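Local coordinates for protein 7,8-dihydro-6-hydroxymethylpterin pyrophosphokinase-dihydropteroate synthase (PDB 6JWS) that probably makes 7,8-dihydropteroate for folate synthesis by two successive reactions, pyrophosphorylation of a hydroxymethyl-dihydropterin and condensation of the resulting diphosphate with 4-aminobenzoate, at residues N372-V377 / S383-K388. The protein carries 1 engineered substitution. Residues are numbered along the deposited sequence; the frame is centred on the assembly and turned at random.
Sequences NKRIYV and SYLKEK
Two donors grip the carbonyl oxygen of Arg374: Leu385 N at 2.9 Å, tilted 26° from the carbonyl plane, and a water that also donates to Leu385 O. Two residues along each strand, Tyr376 and Ser383 form an antiparallel hydrogen-bonded pair, with Tyr376 N 2.9 Å from Ser383 O. On the face that carries the side chains of Tyr376 and Ser383, Ser383 CB lies over the Tyr376 ring, 3.6 Å from its centroid, a CH-pi contact; Leu385 CD1, from the turn, meets Tyr376 CD1 at 3.7 Å. With CG between backbone N and carbonyl carbon (chi1 72°), the ring folds back across the second strand, and its hydroxyl donates to a water that donates in turn to Lys388 O. On the other face, Ile375 lies alongside Tyr384. There the extended chain of Lys373 carries NZ over the Tyr384 ring, 4.7 Å from the centroid, a cation-pi contact, and into a salt bridge with the syn lone pair of Glu387 OE2 at 2.7 Å. A type II turn from Tyr384 to Glu387 brings that carboxylate round. The hairpin edges the antiparallel sheet of the kinase part: strand 372-377 pairs with strand 46-57, Tyr384 OH hydrogen-bonds to Glu56 OE1, and the chain then enters barrel strand 390-396.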
ATOM      1  N   ASN B 372       8.566  17.060  14.627  1.00 30.47           N
ATOM      2  CA  ASN B 372       7.882  17.293  15.888  1.00 30.23           C
ATOM      3  C   ASN B 372       6.893  16.146  16.079  1.00 28.09           C
ATOM      4  O   ASN B 372       5.756  16.228  15.623  1.00 32.18           O
ATOM      5  CB  ASN B 372       7.249  18.685  15.938  1.00 29.13           C
ATOM      6  CG  ASN B 372       8.288  19.784  15.959  1.00 30.57           C
ATOM      7  OD1 ASN B 372       8.962  19.974  16.965  1.00 33.55           O
ATOM      8  ND2 ASN B 372       8.444  20.497  14.852  1.00 28.60           N
ATOM      9  N   LYS B 373       7.371  15.065  16.699  1.00 23.75           N
ATOM     10  CA  LYS B 373       6.728  13.761  16.614  1.00 20.25           C
ATOM     11  C   LYS B 373       5.839  13.515  17.831  1.00 17.53           C
ATOM     12  O   LYS B 373       6.283  13.631  18.982  1.00 15.24           O
ATOM     13  CB  LYS B 373       7.783  12.662  16.522  1.00 19.79           C
ATOM     14  CG  LYS B 373       8.624  12.686  15.252  1.00 21.61           C
ATOM     15  CD  LYS B 373       9.433  11.414  15.091  1.00 21.96           C
ATOM     16  CE  LYS B 373      10.338  11.377  13.874  1.00 24.92           C
ATOM     17  NZ  LYS B 373      11.135  10.123  13.869  1.00 25.71           N
ATOM     18  N   ARG B 374       4.585  13.142  17.541  1.00 16.22           N
ATOM     19  CA  ARG B 374       3.644  12.660  18.544  1.00 14.90           C
ATOM     20  C   ARG B 374       4.112  11.311  19.106  1.00 14.52           C
ATOM     21  O   ARG B 374       4.475  10.389  18.365  1.00 13.88           O
ATOM     22  CB  ARG B 374       2.231  12.636  17.948  1.00 14.53           C
ATOM     23  CG  ARG B 374       1.136  12.229  18.932  1.00 16.03           C
ATOM     24  CD  ARG B 374       0.102  13.328  19.037  1.00 18.58           C
ATOM     25  NE  ARG B 374      -0.790  13.292  17.924  1.00 20.65           N
ATOM     26  CZ  ARG B 374      -1.337  14.331  17.334  1.00 24.32           C
ATOM     27  NH1 ARG B 374      -1.090  15.562  17.743  1.00 24.45           N
ATOM     28  NH2 ARG B 374      -2.129  14.117  16.298  1.00 29.93           N
ATOM     29  N   ILE B 375       4.082  11.189  20.438  1.00 15.01           N
ATOM     30  CA  ILE B 375       4.512   9.974  21.115  1.00 14.61           C
ATOM     31  C   ILE B 375       3.334   9.364  21.876  1.00 14.63           C
ATOM     32  O   ILE B 375       2.556  10.089  22.488  1.00 13.15           O
ATOM     33  CB  ILE B 375       5.670  10.323  22.069  1.00 14.29           C
ATOM     34  CG1 ILE B 375       6.976  10.581  21.307  1.00 14.87           C
ATOM     35  CG2 ILE B 375       5.841   9.257  23.143  1.00 13.78           C
ATOM     36  CD1 ILE B 375       8.025  11.300  22.148  1.00 13.58           C
ATOM     37  N   TYR B 376       3.259   8.019  21.901  1.00 14.58           N
ATOM     38  CA  TYR B 376       2.374   7.330  22.838  1.00 14.23           C
ATOM     39  C   TYR B 376       3.207   6.379  23.703  1.00 14.23           C
ATOM     40  O   TYR B 376       4.340   6.061  23.331  1.00 13.56           O
ATOM     41  CB  TYR B 376       1.223   6.617  22.109  1.00 12.93           C
ATOM     42  CG  TYR B 376       1.641   5.393  21.332  1.00 12.97           C
ATOM     43  CD1 TYR B 376       2.202   5.523  20.072  1.00 12.76           C
ATOM     44  CD2 TYR B 376       1.494   4.104  21.839  1.00 12.78           C
ATOM     45  CE1 TYR B 376       2.573   4.424  19.319  1.00 12.35           C
ATOM     46  CE2 TYR B 376       1.879   2.988  21.100  1.00 12.77           C
ATOM     47  CZ  TYR B 376       2.414   3.148  19.828  1.00 12.79           C
ATOM     48  OH  TYR B 376       2.820   2.098  19.046  1.00 11.86           O
ATOM     49  N   VAL B 377       2.644   5.911  24.837  1.00 13.33           N
ATOM     50  CA  VAL B 377       3.415   5.037  25.725  1.00 13.58           C
ATOM     51  C   VAL B 377       2.642   3.749  26.030  1.00 13.88           C
ATOM     52  O   VAL B 377       1.481   3.788  26.443  1.00 13.97           O
ATOM     53  CB  VAL B 377       3.867   5.764  27.010  1.00 13.02           C
ATOM     54  CG1 VAL B 377       4.611   4.841  27.969  1.00 12.24           C
ATOM     55  CG2 VAL B 377       4.733   6.972  26.693  1.00 12.90           C
ATOM     56  N   SER B 383       7.121   5.436  22.214  1.00 16.74           N
ATOM     57  CA  SER B 383       6.787   4.915  20.893  1.00 15.52           C
ATOM     58  C   SER B 383       6.375   6.110  20.039  1.00 14.89           C
ATOM     59  O   SER B 383       5.589   6.940  20.485  1.00 15.11           O
ATOM     60  CB  SER B 383       5.649   3.897  20.936  1.00 15.24           C
ATOM     61  OG  SER B 383       6.010   2.681  21.585  1.00 14.77           O
ATOM     62  N   TYR B 384       6.913   6.204  18.828  1.00 14.31           N
ATOM     63  CA  TYR B 384       6.505   7.278  17.943  1.00 14.34           C
ATOM     64  C   TYR B 384       5.217   6.866  17.244  1.00 13.60           C
ATOM     65  O   TYR B 384       5.192   5.827  16.575  1.00 12.30           O
ATOM     66  CB  TYR B 384       7.594   7.566  16.901  1.00 16.78           C
ATOM     67  CG  TYR B 384       8.882   8.041  17.516  1.00 18.74           C
ATOM     68  CD1 TYR B 384       8.984   9.309  18.056  1.00 18.29           C
ATOM     69  CD2 TYR B 384       9.965   7.182  17.641  1.00 21.26           C
ATOM     70  CE1 TYR B 384      10.142   9.727  18.681  1.00 20.60           C
ATOM     71  CE2 TYR B 384      11.146   7.595  18.235  1.00 23.27           C
ATOM     72  CZ  TYR B 384      11.228   8.872  18.758  1.00 24.16           C
ATOM     73  OH  TYR B 384      12.390   9.289  19.335  1.00 28.15           O
ATOM     74  N   LEU B 385       4.164   7.685  17.409  1.00 12.30           N
ATOM     75  CA  LEU B 385       2.889   7.371  16.795  1.00 12.07           C
ATOM     76  C   LEU B 385       3.106   7.157  15.297  1.00 12.34           C
ATOM     77  O   LEU B 385       3.744   7.975  14.637  1.00 12.02           O
ATOM     78  CB  LEU B 385       1.898   8.516  17.035  1.00 12.38           C
ATOM     79  CG  LEU B 385       0.455   8.157  16.672  1.00 11.87           C
ATOM     80  CD1 LEU B 385      -0.036   7.023  17.561  1.00 11.48           C
ATOM     81  CD2 LEU B 385      -0.466   9.352  16.799  1.00 11.58           C
ATOM     82  N   LYS B 386       2.573   6.049  14.779  1.00 12.23           N
ATOM     83  CA  LYS B 386       2.508   5.769  13.346  1.00 13.23           C
ATOM     84  C   LYS B 386       3.848   5.271  12.788  1.00 13.90           C
ATOM     85  O   LYS B 386       3.951   5.086  11.583  1.00 14.08           O
ATOM     86  CB  LYS B 386       1.908   6.904  12.487  1.00 12.95           C
ATOM     87  CG  LYS B 386       0.482   7.378  12.796  1.00 12.76           C
ATOM     88  CD  LYS B 386      -0.492   6.288  13.209  1.00 12.87           C
ATOM     89  CE  LYS B 386      -1.802   6.799  13.784  1.00 13.82           C
ATOM     90  NZ  LYS B 386      -2.670   5.671  14.234  1.00 13.53           N
ATOM     91  N   GLU B 387       4.852   5.015  13.637  1.00 14.59           N
ATOM     92  CA  GLU B 387       6.151   4.590  13.125  1.00 17.25           C
ATOM     93  C   GLU B 387       6.372   3.076  13.164  1.00 17.73           C
ATOM     94  O   GLU B 387       7.351   2.591  12.597  1.00 18.66           O
ATOM     95  CB  GLU B 387       7.297   5.307  13.830  1.00 17.97           C
ATOM     96  CG  GLU B 387       7.476   6.718  13.307  1.00 21.12           C
ATOM     97  CD  GLU B 387       8.783   7.387  13.711  1.00 24.75           C
ATOM     98  OE1 GLU B 387       9.747   6.659  14.155  1.00 25.52           O
ATOM     99  OE2 GLU B 387       8.842   8.633  13.597  1.00 25.62           O
ATOM    100  N   LYS B 388       5.450   2.325  13.782  1.00 18.07           N
ATOM    101  CA  LYS B 388       5.590   0.882  13.878  1.00 18.27           C
ATOM    102  C   LYS B 388       4.226   0.222  14.073  1.00 16.41           C
ATOM    103  O   LYS B 388       3.417   0.699  14.858  1.00 16.85           O
ATOM    104  CB  LYS B 388       6.480   0.574  15.087  1.00 20.77           C
ATOM    105  CG  LYS B 388       7.174  -0.775  15.056  1.00 25.96           C
ATOM    106  CD  LYS B 388       7.142  -1.468  16.410  1.00 30.25           C
ATOM    107  CE  LYS B 388       8.227  -2.517  16.535  1.00 34.07           C
ATOM    108  NZ  LYS B 388       7.740  -3.727  17.241  1.00 38.83           N
TER
HETATM  109  O   HOH W   1       5.134  10.232  15.568  1.00 14.27           O
HETATM  110  O   HOH W   2       3.221   2.777  16.482  1.00 11.77           O
HETATM  111  O   HOH W   3       5.910   1.063  19.318  1.00 21.50           O